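Local coordinates for penicillin binding protein 2X (Streptococcus thermophilus, PDB 5U47) that probably acts as a transpeptidase that cross-links peptidoglycan strands of the septal cell wall and is inactivated by beta-lactams, at residues Q641-T646 against Y656-K661. The protein carries 1 engineered substitution. Numbering follows the deposited sequence.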
ATOM      1  N   GLN A 641       6.743 -17.868  -9.105  1.00 23.30           N
ATOM      2  CA  GLN A 641       7.714 -16.923  -9.604  1.00 23.54           C
ATOM      3  C   GLN A 641       7.844 -17.091 -11.109  1.00 23.70           C
ATOM      4  O   GLN A 641       8.091 -18.190 -11.588  1.00 25.94           O
ATOM      5  CB  GLN A 641       9.051 -17.202  -8.943  1.00 22.92           C
ATOM      6  CG  GLN A 641      10.157 -16.203  -9.238  1.00 22.60           C
ATOM      7  CD  GLN A 641      11.477 -16.716  -8.694  1.00 23.61           C
ATOM      8  OE1 GLN A 641      12.121 -17.566  -9.314  1.00 23.47           O
ATOM      9  NE2 GLN A 641      11.864 -16.233  -7.508  1.00 22.56           N
ATOM     10  N   ILE A 642       7.701 -16.001 -11.851  1.00 23.96           N
ATOM     11  CA  ILE A 642       7.818 -16.049 -13.301  1.00 24.50           C
ATOM     12  C   ILE A 642       8.762 -14.958 -13.786  1.00 24.12           C
ATOM     13  O   ILE A 642       8.994 -13.965 -13.078  1.00 23.78           O
ATOM     14  CB  ILE A 642       6.442 -15.913 -14.001  1.00 25.64           C
ATOM     15  CG1 ILE A 642       5.867 -14.503 -13.838  1.00 26.15           C
ATOM     16  CG2 ILE A 642       5.482 -16.997 -13.499  1.00 25.02           C
ATOM     17  CD1 ILE A 642       4.724 -14.211 -14.782  1.00 27.80           C
ATOM     18  N   LEU A 643       9.300 -15.146 -14.989  1.00 24.20           N
ATOM     19  CA  LEU A 643      10.196 -14.163 -15.596  1.00 24.09           C
ATOM     20  C   LEU A 643       9.485 -13.397 -16.702  1.00 23.81           C
ATOM     21  O   LEU A 643       8.782 -13.995 -17.511  1.00 25.01           O
ATOM     22  CB  LEU A 643      11.396 -14.831 -16.223  1.00 24.79           C
ATOM     23  CG  LEU A 643      12.312 -15.686 -15.368  1.00 25.30           C
ATOM     24  CD1 LEU A 643      13.407 -16.249 -16.267  1.00 26.23           C
ATOM     25  CD2 LEU A 643      12.891 -14.876 -14.215  1.00 25.76           C
ATOM     26  N   ILE A 644       9.682 -12.085 -16.722  1.00 24.14           N
ATOM     27  CA  ILE A 644       9.171 -11.198 -17.766  1.00 25.91           C
ATOM     28  C   ILE A 644      10.426 -10.553 -18.339  1.00 27.12           C
ATOM     29  O   ILE A 644      11.074  -9.736 -17.669  1.00 26.00           O
ATOM     30  CB  ILE A 644       8.222 -10.117 -17.211  1.00 25.99           C
ATOM     31  CG1 ILE A 644       6.962 -10.744 -16.615  1.00 26.78           C
ATOM     32  CG2 ILE A 644       7.813  -9.126 -18.299  1.00 26.96           C
ATOM     33  CD1 ILE A 644       6.101  -9.741 -15.862  1.00 27.67           C
ATOM     34  N   MET A 645      10.805 -10.943 -19.555  1.00 28.22           N
ATOM     35  CA  MET A 645      11.988 -10.349 -20.186  1.00 30.07           C
ATOM     36  C   MET A 645      11.558  -9.171 -21.032  1.00 30.06           C
ATOM     37  O   MET A 645      10.766  -9.331 -21.947  1.00 30.42           O
ATOM     38  CB  MET A 645      12.738 -11.344 -21.057  1.00 31.75           C
ATOM     39  CG  MET A 645      14.124 -10.851 -21.498  1.00 33.70           C
ATOM     40  SD  MET A 645      14.927 -12.044 -22.582  1.00 38.11           S
ATOM     41  CE  MET A 645      14.053 -11.748 -24.113  1.00 39.03           C
ATOM     42  N   THR A 646      12.095  -7.993 -20.733  1.00 29.96           N
ATOM     43  CA  THR A 646      11.738  -6.801 -21.490  1.00 31.07           C
ATOM     44  C   THR A 646      12.575  -6.750 -22.751  1.00 32.77           C
ATOM     45  O   THR A 646      13.491  -7.559 -22.933  1.00 31.19           O
ATOM     46  CB  THR A 646      11.994  -5.509 -20.704  1.00 30.88           C
ATOM     47  OG1 THR A 646      13.407  -5.299 -20.573  1.00 31.70           O
ATOM     48  CG2 THR A 646      11.337  -5.577 -19.337  1.00 30.63           C
ATOM     49  N   TYR A 656      19.420 -13.965  -6.648  1.00 23.99           N
ATOM     50  CA  TYR A 656      19.144 -14.572  -5.357  1.00 23.79           C
ATOM     51  C   TYR A 656      17.649 -14.893  -5.230  1.00 23.14           C
ATOM     52  O   TYR A 656      16.783 -14.061  -5.536  1.00 24.01           O
ATOM     53  CB  TYR A 656      19.595 -13.695  -4.193  1.00 24.36           C
ATOM     54  CG  TYR A 656      19.552 -14.456  -2.885  1.00 24.26           C
ATOM     55  CD1 TYR A 656      18.359 -14.620  -2.176  1.00 23.71           C
ATOM     56  CD2 TYR A 656      20.684 -15.055  -2.386  1.00 25.32           C
ATOM     57  CE1 TYR A 656      18.315 -15.344  -0.994  1.00 24.51           C
ATOM     58  CE2 TYR A 656      20.654 -15.774  -1.206  1.00 25.93           C
ATOM     59  CZ  TYR A 656      19.467 -15.918  -0.522  1.00 25.75           C
ATOM     60  OH  TYR A 656      19.453 -16.644   0.629  1.00 27.94           O
ATOM     61  N   GLY A 657      17.354 -16.109  -4.800  1.00 22.39           N
ATOM     62  CA  GLY A 657      15.961 -16.534  -4.625  1.00 21.85           C
ATOM     63  C   GLY A 657      15.243 -17.061  -5.871  1.00 21.19           C
ATOM     64  O   GLY A 657      14.106 -17.508  -5.775  1.00 19.93           O
ATOM     65  N   TRP A 658      15.880 -16.999  -7.037  1.00 22.67           N
ATOM     66  CA  TRP A 658      15.277 -17.560  -8.256  1.00 23.34           C
ATOM     67  C   TRP A 658      15.117 -19.075  -8.173  1.00 24.31           C
ATOM     68  O   TRP A 658      15.999 -19.777  -7.660  1.00 24.66           O
ATOM     69  CB  TRP A 658      16.142 -17.274  -9.491  1.00 23.85           C
ATOM     70  CG  TRP A 658      16.093 -15.885 -10.015  1.00 24.42           C
ATOM     71  CD1 TRP A 658      15.805 -14.753  -9.322  1.00 24.51           C
ATOM     72  CD2 TRP A 658      16.460 -15.464 -11.330  1.00 24.97           C
ATOM     73  NE1 TRP A 658      15.920 -13.660 -10.135  1.00 24.25           N
ATOM     74  CE2 TRP A 658      16.315 -14.068 -11.377  1.00 25.24           C
ATOM     75  CE3 TRP A 658      16.855 -16.141 -12.490  1.00 25.91           C
ATOM     76  CZ2 TRP A 658      16.587 -13.319 -12.535  1.00 27.04           C
ATOM     77  CZ3 TRP A 658      17.116 -15.391 -13.658  1.00 26.59           C
ATOM     78  CH2 TRP A 658      16.981 -14.003 -13.662  1.00 26.92           C
ATOM     79  N   THR A 659      14.016 -19.588  -8.715  1.00 24.52           N
ATOM     80  CA  THR A 659      13.873 -21.035  -8.824  1.00 25.26           C
ATOM     81  C   THR A 659      14.807 -21.553  -9.917  1.00 25.89           C
ATOM     82  O   THR A 659      15.218 -20.804 -10.811  1.00 25.15           O
ATOM     83  CB  THR A 659      12.439 -21.466  -9.179  1.00 25.43           C
ATOM     84  OG1 THR A 659      12.051 -20.884 -10.440  1.00 24.98           O
ATOM     85  CG2 THR A 659      11.471 -21.057  -8.063  1.00 26.23           C
ATOM     86  N   LYS A 660      15.149 -22.831  -9.838  1.00 27.01           N
ATOM     87  CA  LYS A 660      16.011 -23.446 -10.850  1.00 30.01           C
ATOM     88  C   LYS A 660      15.350 -23.359 -12.235  1.00 29.21           C
ATOM     89  O   LYS A 660      16.008 -23.076 -13.228  1.00 28.80           O
ATOM     90  CB  LYS A 660      16.328 -24.904 -10.501  1.00 31.80           C
ATOM     91  CG  LYS A 660      17.323 -25.524 -11.471  1.00 33.19           C
ATOM     92  CD  LYS A 660      17.727 -26.934 -11.081  1.00 34.43           C
ATOM     93  CE  LYS A 660      18.757 -27.477 -12.068  1.00 34.79           C
ATOM     94  NZ  LYS A 660      19.376 -28.746 -11.603  1.00 37.76           N
ATOM     95  N   LYS A 661      14.040 -23.578 -12.285  1.00 29.40           N
ATOM     96  CA  LYS A 661      13.288 -23.463 -13.551  1.00 29.24           C
ATOM     97  C   LYS A 661      13.535 -22.104 -14.196  1.00 26.35           C
ATOM     98  O   LYS A 661      13.765 -22.007 -15.402  1.00 27.36           O
ATOM     99  CB  LYS A 661      11.781 -23.645 -13.295  1.00 31.36           C
ATOM    100  CG  LYS A 661      10.874 -23.536 -14.524  1.00 34.51           C
ATOM    101  CD  LYS A 661       9.409 -23.676 -14.094  1.00 36.96           C
ATOM    102  CE  LYS A 661       8.433 -23.625 -15.264  1.00 38.85           C
ATOM    103  NZ  LYS A 661       8.431 -22.324 -15.973  1.00 40.48           N
TER
HETATM  104  O   HOH W   1       8.457 -19.500 -14.693  1.00 25.60           O
HETATM  105  O   HOH W   2       9.420 -21.206 -10.790  1.00 37.44           O
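Gln641, on the middle strand of the small sheet in the first PASTA domain, reaches Gly657 and Thr659 in the loop that leads into helix 660-670 of the second, so the contact joins two consecutive PASTA domains. CG of Gln641 lies anti to the backbone N (chi1 -174°), and the extended chain carries its amide to the loop backbone, where both ends are used. OE1 accepts from Thr659 N at 2.8 Å, a nearly straight bond (165° at the hydrogen) with the donor tilted only modestly from the carbonyl plane. NE2 donates to Gly657 O at 3.1 Å; that oxygen lies close to the plane of the Gln641 amide, whereas NE2 stands 48° out of the Gly657 carbonyl plane. The two bonds, to Gly657 O and Thr659 N on either side of Trp658 in sequence, fix the rotation of the amide. The apolar part is a single CH-pi contact: Leu643 CD2 sits over one face of the Trp658 six-membered ring, 4.2 Å from its centroid and almost along the ring normal. Ile617 and Leu619 of strand 615-619 also touch this indole. At the N-cap, Thr659 OG1 caps Asn662 N, and a water 2.7 Å from that same OG1 makes a weak bond to Gln641 O.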